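Local coordinates for protein beta-n-acetylhexosaminidase (Streptococcus pneumoniae, PDB 4AZC) that probably hydrolyses terminal N-acetylhexosamine residues from glycans, as a family 20 glycoside hydrolase whose catalytic module is a TIM barrel, at residues B[281-286]-B[328-333]; B[15-20]-B[42-47]. All blocks are in the same frame, centred on the assembly; numbering follows the deposited sequence. Where two conformers were deposited one is given.

Contact 1. Residues B[281-286]-B[328-333]. With NGW ((2S,3aR,5R,6S,7R,7aR)-5-(hydroxymethyl)-2-methyl-2,3a,5,6,7,7a-hexahydro-1H-pyrano[3,2-d][1,3]thiazole-6,7-diol), chain K.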
ATOM      1  N   TYR B 281      -6.539   0.780  12.005  1.00 17.66           N
ATOM      2  CA  TYR B 281      -6.300   1.746  13.060  1.00 17.92           C
ATOM      3  C   TYR B 281      -6.152   3.138  12.452  1.00 18.40           C
ATOM      4  O   TYR B 281      -5.334   3.350  11.559  1.00 17.93           O
ATOM      5  CB  TYR B 281      -5.076   1.380  13.901  1.00 17.38           C
ATOM      6  CG  TYR B 281      -4.720   2.463  14.900  1.00 17.43           C
ATOM      7  CD1 TYR B 281      -5.680   2.954  15.795  1.00 17.24           C
ATOM      8  CD2 TYR B 281      -3.431   3.001  14.948  1.00 17.88           C
ATOM      9  CE1 TYR B 281      -5.373   3.956  16.705  1.00 17.86           C
ATOM     10  CE2 TYR B 281      -3.107   4.013  15.864  1.00 18.54           C
ATOM     11  CZ  TYR B 281      -4.084   4.477  16.735  1.00 18.87           C
ATOM     12  OH  TYR B 281      -3.778   5.456  17.642  1.00 18.49           O
ATOM     13  N   ILE B 282      -6.970   4.064  12.946  1.00 19.28           N
ATOM     14  CA  ILE B 282      -6.978   5.454  12.506  1.00 20.25           C
ATOM     15  C   ILE B 282      -6.259   6.235  13.592  1.00 21.20           C
ATOM     16  O   ILE B 282      -6.665   6.198  14.758  1.00 21.22           O
ATOM     17  CB  ILE B 282      -8.431   6.000  12.342  1.00 20.49           C
ATOM     18  CG1 ILE B 282      -9.107   5.414  11.101  1.00 20.25           C
ATOM     19  CG2 ILE B 282      -8.454   7.546  12.265  1.00 20.22           C
ATOM     20  CD1 ILE B 282      -9.915   4.164  11.359  1.00 22.07           C
ATOM     21  N   LEU B 283      -5.191   6.932  13.217  1.00 21.95           N
ATOM     22  CA  LEU B 283      -4.382   7.649  14.199  1.00 22.86           C
ATOM     23  C   LEU B 283      -5.244   8.480  15.149  1.00 23.74           C
ATOM     24  O   LEU B 283      -6.075   9.275  14.710  1.00 23.77           O
ATOM     25  CB  LEU B 283      -3.317   8.517  13.515  1.00 22.29           C
ATOM     26  CG  LEU B 283      -2.347   7.844  12.539  1.00 22.04           C
ATOM     27  CD1 LEU B 283      -1.300   8.842  12.074  1.00 20.31           C
ATOM     28  CD2 LEU B 283      -1.690   6.602  13.139  1.00 20.16           C
ATOM     29  N   GLY B 284      -5.056   8.257  16.451  1.00 25.12           N
ATOM     30  CA  GLY B 284      -5.739   9.024  17.500  1.00 25.90           C
ATOM     31  C   GLY B 284      -7.176   8.631  17.790  1.00 26.80           C
ATOM     32  O   GLY B 284      -7.821   9.247  18.637  1.00 27.03           O
ATOM     33  N   GLN B 285      -7.689   7.618  17.093  1.00 27.28           N
ATOM     34  CA  GLN B 285      -9.050   7.136  17.339  1.00 28.28           C
ATOM     35  C   GLN B 285      -9.115   6.458  18.698  1.00 28.75           C
ATOM     36  O   GLN B 285      -8.283   5.609  19.020  1.00 28.77           O
ATOM     37  CB  GLN B 285      -9.504   6.149  16.257  1.00 28.17           C
ATOM     38  CG  GLN B 285     -10.994   5.787  16.314  1.00 28.63           C
ATOM     39  CD  GLN B 285     -11.855   6.699  15.456  1.00 30.05           C
ATOM     40  OE1 GLN B 285     -11.344   7.566  14.753  1.00 30.54           O
ATOM     41  NE2 GLN B 285     -13.167   6.498  15.501  1.00 30.56           N
ATOM     42  N   LYS B 286     -10.117   6.832  19.481  1.00 29.62           N
ATOM     43  CA  LYS B 286     -10.225   6.375  20.852  1.00 30.57           C
ATOM     44  C   LYS B 286     -11.456   5.487  21.027  1.00 31.08           C
ATOM     45  O   LYS B 286     -12.381   5.557  20.209  1.00 31.07           O
ATOM     46  CB  LYS B 286     -10.214   7.581  21.808  1.00 30.71           C
ATOM     47  CG  LYS B 286      -8.883   8.361  21.800  1.00 31.09           C
ATOM     48  CD  LYS B 286      -7.670   7.405  21.823  1.00 31.42           C
ATOM     49  CE  LYS B 286      -6.396   8.052  22.381  1.00 32.35           C
ATOM     50  NZ  LYS B 286      -5.459   8.598  21.369  1.00 29.72           N
ATOM     51  N   ILE B 328      -3.030   1.325   8.457  1.00 14.19           N
ATOM     52  CA  ILE B 328      -2.986   2.485   9.328  1.00 14.43           C
ATOM     53  C   ILE B 328      -3.489   3.698   8.541  1.00 14.97           C
ATOM     54  O   ILE B 328      -3.011   3.978   7.441  1.00 14.77           O
ATOM     55  CB  ILE B 328      -1.542   2.739   9.847  1.00 14.00           C
ATOM     56  CG1 ILE B 328      -0.884   1.439  10.366  1.00 12.96           C
ATOM     57  CG2 ILE B 328      -1.528   3.863  10.880  1.00 13.11           C
ATOM     58  CD1 ILE B 328      -1.595   0.756  11.538  1.00 11.76           C
ATOM     59  N   TRP B 329      -4.466   4.408   9.096  1.00 15.74           N
ATOM     60  CA  TRP B 329      -5.090   5.524   8.380  1.00 16.30           C
ATOM     61  C   TRP B 329      -4.970   6.825   9.157  1.00 16.85           C
ATOM     62  O   TRP B 329      -4.922   6.827  10.395  1.00 17.31           O
ATOM     63  CB  TRP B 329      -6.560   5.233   8.101  1.00 16.00           C
ATOM     64  CG  TRP B 329      -6.799   4.040   7.228  1.00 15.65           C
ATOM     65  CD1 TRP B 329      -7.209   2.800   7.634  1.00 14.58           C
ATOM     66  CD2 TRP B 329      -6.667   3.973   5.799  1.00 15.39           C
ATOM     67  NE1 TRP B 329      -7.345   1.970   6.546  1.00 15.50           N
ATOM     68  CE2 TRP B 329      -7.009   2.659   5.410  1.00 15.49           C
ATOM     69  CE3 TRP B 329      -6.280   4.890   4.815  1.00 15.37           C
ATOM     70  CZ2 TRP B 329      -6.989   2.238   4.073  1.00 15.76           C
ATOM     71  CZ3 TRP B 329      -6.264   4.472   3.477  1.00 16.15           C
ATOM     72  CH2 TRP B 329      -6.612   3.154   3.123  1.00 15.61           C
ATOM     73  N   ALA B 330      -4.926   7.934   8.431  1.00 17.35           N
ATOM     74  CA  ALA B 330      -4.715   9.232   9.059  1.00 17.36           C
ATOM     75  C   ALA B 330      -5.863  10.211   8.801  1.00 17.55           C
ATOM     76  O   ALA B 330      -5.628  11.384   8.475  1.00 17.37           O
ATOM     77  CB  ALA B 330      -3.372   9.812   8.610  1.00 17.22           C
ATOM     78  N   ASP B 331      -7.098   9.733   8.977  1.00 18.19           N
ATOM     79  CA  ASP B 331      -8.325  10.522   8.692  1.00 19.09           C
ATOM     80  C   ASP B 331      -8.254  11.951   9.245  1.00 19.53           C
ATOM     81  O   ASP B 331      -8.671  12.909   8.584  1.00 19.43           O
ATOM     82  CB  ASP B 331      -9.583   9.808   9.208  1.00 19.28           C
ATOM     83  CG  ASP B 331      -9.847   8.476   8.504  1.00 20.83           C
ATOM     84  OD1 ASP B 331      -8.890   7.810   8.046  1.00 22.41           O
ATOM     85  OD2 ASP B 331     -11.027   8.079   8.414  1.00 22.42           O
ATOM     86  N   ARG B 332      -7.721  12.055  10.462  1.00 19.90           N
ATOM     87  CA  ARG B 332      -7.391  13.325  11.085  0.50 20.16           C
ATOM     88  C   ARG B 332      -5.859  13.433  11.069  1.00 20.03           C
ATOM     89  O   ARG B 332      -5.187  12.943  11.974  1.00 20.21           O
ATOM     90  CB  ARG B 332      -7.944  13.358  12.517  0.50 20.11           C
ATOM     91  CG  ARG B 332      -9.475  13.314  12.598  0.50 20.75           C
ATOM     92  CD  ARG B 332      -9.970  12.978  14.002  0.50 21.30           C
ATOM     93  NE  ARG B 332     -10.125  11.537  14.218  0.50 22.21           N
ATOM     94  CZ  ARG B 332      -9.247  10.767  14.857  0.50 21.80           C
ATOM     95  NH1 ARG B 332      -8.133  11.280  15.361  0.50 21.82           N
ATOM     96  NH2 ARG B 332      -9.488   9.478  14.999  0.50 21.84           N
ATOM     97  N   PRO B 333      -5.294  14.055  10.015  1.00 20.32           N
ATOM     98  CA  PRO B 333      -3.827  13.995   9.899  1.00 20.65           C
ATOM     99  C   PRO B 333      -3.055  14.738  10.984  1.00 21.55           C
ATOM    100  O   PRO B 333      -1.846  14.527  11.110  1.00 21.34           O
ATOM    101  CB  PRO B 333      -3.548  14.600   8.519  1.00 20.21           C
ATOM    102  CG  PRO B 333      -4.758  15.456   8.224  1.00 20.25           C
ATOM    103  CD  PRO B 333      -5.912  14.751   8.863  1.00 20.09           C
TER
HETATM  104  O4  NGW K2044      -9.021   6.397   5.899  1.00 19.00           O
HETATM  105  C4  NGW K2044     -10.187   5.733   5.435  1.00 19.07           C
HETATM  106  C3  NGW K2044     -10.033   5.406   3.956  1.00 19.28           C
HETATM  107  C5  NGW K2044     -10.369   4.437   6.228  1.00 19.10           C
HETATM  108  O3  NGW K2044      -9.803   6.613   3.220  1.00 18.79           O
HETATM  109  C2  NGW K2044     -11.295   4.665   3.446  1.00 19.35           C
HETATM  110  N2  NGW K2044     -11.077   4.070   2.105  1.00 18.77           N
HETATM  111  C1  NGW K2044     -11.677   3.478   4.368  1.00 19.78           C
HETATM  112  C7  NGW K2044     -10.100   2.970   2.211  1.00 20.20           C
HETATM  113  C8  NGW K2044     -10.291   2.015   1.035  1.00 20.60           C
HETATM  114  S1  NGW K2044     -10.495   2.185   3.812  1.00 19.94           S
HETATM  115  O5  NGW K2044     -11.597   3.817   5.797  1.00 19.55           O
HETATM  116  C6  NGW K2044     -10.467   4.701   7.746  1.00 19.04           C
HETATM  117  O6  NGW K2044     -11.549   5.603   8.018  1.00 17.46           O
HETATM  118  O   HOH W   1      -5.998  10.440  12.221  1.00 17.85           O
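In one of its two deposited conformers R332 reaches back across the loop that follows strand 281-282, and its guanidinium binds two carbonyl oxygens there. Its NH2 donates to Q285 OE1 (2.7 Å), which lies close to the guanidinium plane, while NH1 makes a weak bond to L283 O (2.9 Å). A bend at chi3 (-90°) turns the guanidinium toward the type II turn from I282 to Q285, and a water joins L283 O to the backbone N and O of R332. Next to these bonds the chains pair as parallel strands: W329 N donates to Y281 O and L283 N to W329 O, both at 2.8 Å. L283 sets CD2 against I328 CG2 (3.6 Å). I282 and W329 point to the face opposite that of Y281 and I328, with I282 CG1 against W329 CB (3.9 Å) and near C6 of the bound bicyclic ligand NGW. The ligand covers one face of the W329 ring, with C5 over it and O4 toward the rim, and the D331 carboxylate takes O4 on OD1 and O6 on OD2, each at 2.6 Å. Behind the pair, helix 339-351 covers Y281, L283 and I328 through I342, and strand 10-16 flanks I328.

Contact 2. Residues B[15-20]-B[42-47]. With NGW ((2S,3aR,5R,6S,7R,7aR)-5-(hydroxymethyl)-2-methyl-2,3a,5,6,7,7a-hexahydro-1H-pyrano[3,2-d][1,3]thiazole-6,7-diol), chain K.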
ATOM      1  N   ILE B  15       0.318   2.212   5.127  1.00 14.72           N
ATOM      2  CA  ILE B  15       0.550   3.483   5.822  1.00 15.06           C
ATOM      3  C   ILE B  15      -0.012   4.639   4.995  1.00 15.25           C
ATOM      4  O   ILE B  15       0.368   4.827   3.832  1.00 15.23           O
ATOM      5  CB  ILE B  15       2.081   3.740   6.065  1.00 14.72           C
ATOM      6  CG1 ILE B  15       2.747   2.559   6.785  1.00 14.54           C
ATOM      7  CG2 ILE B  15       2.321   5.079   6.790  1.00 15.23           C
ATOM      8  CD1 ILE B  15       2.408   2.404   8.283  1.00 14.73           C
ATOM      9  N   ASP B  16      -0.894   5.419   5.611  1.00 15.34           N
ATOM     10  CA  ASP B  16      -1.473   6.604   4.979  1.00 15.78           C
ATOM     11  C   ASP B  16      -0.523   7.794   5.050  1.00 16.32           C
ATOM     12  O   ASP B  16      -0.672   8.674   5.919  1.00 16.86           O
ATOM     13  CB  ASP B  16      -2.804   6.944   5.667  1.00 15.25           C
ATOM     14  CG  ASP B  16      -3.621   7.995   4.924  1.00 15.63           C
ATOM     15  OD1 ASP B  16      -3.217   8.460   3.827  1.00 15.85           O
ATOM     16  OD2 ASP B  16      -4.699   8.358   5.454  1.00 15.31           O
ATOM     17  N   ALA B  17       0.451   7.837   4.140  1.00 16.46           N
ATOM     18  CA  ALA B  17       1.347   8.986   4.050  1.00 16.44           C
ATOM     19  C   ALA B  17       0.920   9.937   2.929  1.00 16.53           C
ATOM     20  O   ALA B  17       1.729  10.685   2.392  1.00 16.45           O
ATOM     21  CB  ALA B  17       2.792   8.535   3.859  1.00 16.61           C
ATOM     22  N   GLY B  18      -0.354   9.871   2.564  1.00 17.06           N
ATOM     23  CA  GLY B  18      -0.956  10.835   1.649  1.00 16.91           C
ATOM     24  C   GLY B  18      -1.653  11.920   2.452  1.00 17.36           C
ATOM     25  O   GLY B  18      -1.463  13.110   2.195  1.00 16.97           O
ATOM     26  N   ARG B  19      -2.458  11.509   3.434  1.00 17.50           N
ATOM     27  CA  ARG B  19      -3.123  12.474   4.318  1.00 17.62           C
ATOM     28  C   ARG B  19      -2.138  13.179   5.249  1.00 17.78           C
ATOM     29  O   ARG B  19      -2.265  14.382   5.502  1.00 18.37           O
ATOM     30  CB  ARG B  19      -4.213  11.802   5.142  1.00 17.75           C
ATOM     31  CG  ARG B  19      -5.480  11.432   4.367  1.00 17.76           C
ATOM     32  CD  ARG B  19      -6.574  11.082   5.362  1.00 17.21           C
ATOM     33  NE  ARG B  19      -7.858  10.738   4.761  1.00 17.90           N
ATOM     34  CZ  ARG B  19      -8.272   9.505   4.508  1.00 16.67           C
ATOM     35  NH1 ARG B  19      -7.487   8.465   4.773  1.00 17.17           N
ATOM     36  NH2 ARG B  19      -9.485   9.311   3.994  1.00 16.83           N
ATOM     37  N   LYS B  20      -1.147  12.435   5.724  1.00 17.55           N
ATOM     38  CA  LYS B  20      -0.240  12.897   6.771  1.00 17.77           C
ATOM     39  C   LYS B  20       1.193  12.687   6.325  1.00 18.22           C
ATOM     40  O   LYS B  20       1.503  11.676   5.698  1.00 18.01           O
ATOM     41  CB  LYS B  20      -0.510  12.115   8.066  1.00 17.67           C
ATOM     42  CG  LYS B  20       0.351  12.524   9.268  1.00 17.23           C
ATOM     43  CD  LYS B  20      -0.169  11.897  10.551  1.00 17.83           C
ATOM     44  CE  LYS B  20       0.729  12.225  11.742  1.00 19.04           C
ATOM     45  NZ  LYS B  20       0.814  13.696  12.041  1.00 18.93           N
ATOM     46  N   VAL B  42       5.401  -3.216   2.359  1.00 16.29           N
ATOM     47  CA  VAL B  42       4.840  -2.007   2.939  1.00 15.90           C
ATOM     48  C   VAL B  42       4.089  -1.324   1.802  1.00 15.88           C
ATOM     49  O   VAL B  42       4.675  -1.005   0.763  1.00 16.01           O
ATOM     50  CB  VAL B  42       5.924  -1.045   3.476  1.00 15.89           C
ATOM     51  CG1 VAL B  42       5.303   0.337   3.857  1.00 14.96           C
ATOM     52  CG2 VAL B  42       6.648  -1.654   4.661  1.00 15.64           C
ATOM     53  N   HIS B  43       2.786  -1.164   1.997  1.00 15.49           N
ATOM     54  CA  HIS B  43       1.925  -0.444   1.082  1.00 15.49           C
ATOM     55  C   HIS B  43       1.895   1.008   1.555  1.00 15.45           C
ATOM     56  O   HIS B  43       1.480   1.292   2.683  1.00 15.04           O
ATOM     57  CB  HIS B  43       0.535  -1.065   1.109  1.00 15.11           C
ATOM     58  CG  HIS B  43      -0.504  -0.322   0.320  1.00 14.91           C
ATOM     59  ND1 HIS B  43      -1.339   0.618   0.889  1.00 13.49           N
ATOM     60  CD2 HIS B  43      -0.885  -0.428  -0.975  1.00 14.55           C
ATOM     61  CE1 HIS B  43      -2.177   1.073  -0.026  1.00 14.76           C
ATOM     62  NE2 HIS B  43      -1.922   0.456  -1.167  1.00 15.48           N
ATOM     63  N   LEU B  44       2.360   1.908   0.693  1.00 15.16           N
ATOM     64  CA  LEU B  44       2.527   3.303   1.047  1.00 15.50           C
ATOM     65  C   LEU B  44       1.647   4.229   0.205  1.00 15.91           C
ATOM     66  O   LEU B  44       1.939   4.479  -0.975  1.00 15.86           O
ATOM     67  CB  LEU B  44       4.013   3.696   0.919  1.00 15.59           C
ATOM     68  CG  LEU B  44       4.410   5.116   1.345  1.00 15.73           C
ATOM     69  CD1 LEU B  44       4.149   5.320   2.828  1.00 15.57           C
ATOM     70  CD2 LEU B  44       5.863   5.423   1.002  1.00 14.29           C
ATOM     71  N   LEU B  45       0.562   4.736   0.800  1.00 15.99           N
ATOM     72  CA  LEU B  45      -0.243   5.757   0.115  1.00 15.87           C
ATOM     73  C   LEU B  45       0.536   7.065   0.061  1.00 16.31           C
ATOM     74  O   LEU B  45       0.986   7.567   1.095  1.00 16.64           O
ATOM     75  CB  LEU B  45      -1.607   5.958   0.779  1.00 15.54           C
ATOM     76  CG  LEU B  45      -2.527   4.734   0.784  1.00 15.80           C
ATOM     77  CD1 LEU B  45      -2.562   4.092   2.182  1.00 15.48           C
ATOM     78  CD2 LEU B  45      -3.927   5.126   0.325  1.00 14.20           C
ATOM     79  N   LEU B  46       0.695   7.587  -1.150  1.00 16.53           N
ATOM     80  CA  LEU B  46       1.445   8.811  -1.427  1.00 16.82           C
ATOM     81  C   LEU B  46       0.506   9.900  -1.932  1.00 16.91           C
ATOM     82  O   LEU B  46       0.700  11.082  -1.650  1.00 17.53           O
ATOM     83  CB  LEU B  46       2.557   8.535  -2.449  1.00 16.49           C
ATOM     84  CG  LEU B  46       3.643   7.595  -1.914  1.00 16.83           C
ATOM     85  CD1 LEU B  46       4.541   7.082  -3.023  1.00 16.61           C
ATOM     86  CD2 LEU B  46       4.471   8.310  -0.832  1.00 18.57           C
ATOM     87  N   GLY B  47      -0.496   9.497  -2.703  1.00 17.17           N
ATOM     88  CA  GLY B  47      -1.616  10.378  -3.044  1.00 17.07           C
ATOM     89  C   GLY B  47      -2.862   9.817  -2.398  1.00 16.83           C
ATOM     90  O   GLY B  47      -3.331   8.741  -2.766  1.00 16.75           O
TER
HETATM   91  O4  NGW K2044      -9.021   6.397   5.899  1.00 19.00           O
HETATM   92  C4  NGW K2044     -10.187   5.733   5.435  1.00 19.07           C
HETATM   93  C3  NGW K2044     -10.033   5.406   3.956  1.00 19.28           C
HETATM   94  C5  NGW K2044     -10.369   4.437   6.228  1.00 19.10           C
HETATM   95  O3  NGW K2044      -9.803   6.613   3.220  1.00 18.79           O
HETATM   96  C2  NGW K2044     -11.295   4.665   3.446  1.00 19.35           C
HETATM   97  N2  NGW K2044     -11.077   4.070   2.105  1.00 18.77           N
HETATM   98  C1  NGW K2044     -11.677   3.478   4.368  1.00 19.78           C
HETATM   99  C7  NGW K2044     -10.100   2.970   2.211  1.00 20.20           C
HETATM  100  C8  NGW K2044     -10.291   2.015   1.035  1.00 20.60           C
HETATM  101  S1  NGW K2044     -10.495   2.185   3.812  1.00 19.94           S
HETATM  102  O5  NGW K2044     -11.597   3.817   5.797  1.00 19.55           O
HETATM  103  C6  NGW K2044     -10.467   4.701   7.746  1.00 19.04           C
HETATM  104  O6  NGW K2044     -11.549   5.603   8.018  1.00 17.46           O
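The first beta-alpha-beta crossover of the TIM barrel, strand 10-16, helix 24-37 and strand 41-45, brings I15 alongside L44 as parallel neighbours. I15 N donates to H43 O (2.9 Å) and L45 N returns a bond to I15 O (3.0 Å), so I15 is held through both its backbone polar atoms. On the helix side of the sheet, L44 places CG anti to its backbone N (chi1 -176°), which brings CD1 against A17 CB at 3.6 Å and within 4.2 Å of I15 CB. L45 faces the barrel interior instead, its CD1 lying over the I15 carbonyl, 3.4 Å from I15 O, and its side chain reaching W329 of strand 321-329.

At the C-terminal end of a barrel strand the chain commonly turns into a pocket loop, and here it does so at D16, the centre of an inverse gamma turn. D16 OD1 accepts from R19 N in an Asx motif, met from above the carboxylate plane, and more weakly from G18 N. D16 OD2 forms a salt bridge with R19 NH1 (2.9 Å), the nitrogen lying on the syn side but well out of the carboxylate plane (34°), a bond that probably orients R19; OD2 also accepts from A330 N. Extended from CG to NE, the R19 side chain carries its guanidinium to the ligand, where NH2 donates to O3 (2.8 Å, 160°) and NH1 makes weaker bonds to O4 and O3. R19 NE pairs with D49.

In the fold
Both contacts pair parallel strands of the same sheet, with 281-282 a short strand beside 321-329, which also neighbours 10-16 of contact 2. Contact 2 is buried throughout, its centre about 7 Å from the centre of the chain; that of contact 1 lies about 16 Å out, and contact 1 is mostly buried but runs into an exposed arginine with a water at its side. R19 is paired with an aspartate inside, whereas R332 meets neutral carbonyls near the surface. The contacts join through A330 N to D16 OD2 and P333 O to K20 NZ, probable hydrogen bonds, and converge on the ligand's O4, which contact 1 engages with a carboxylate and contact 2, more weakly, with a guanidinium.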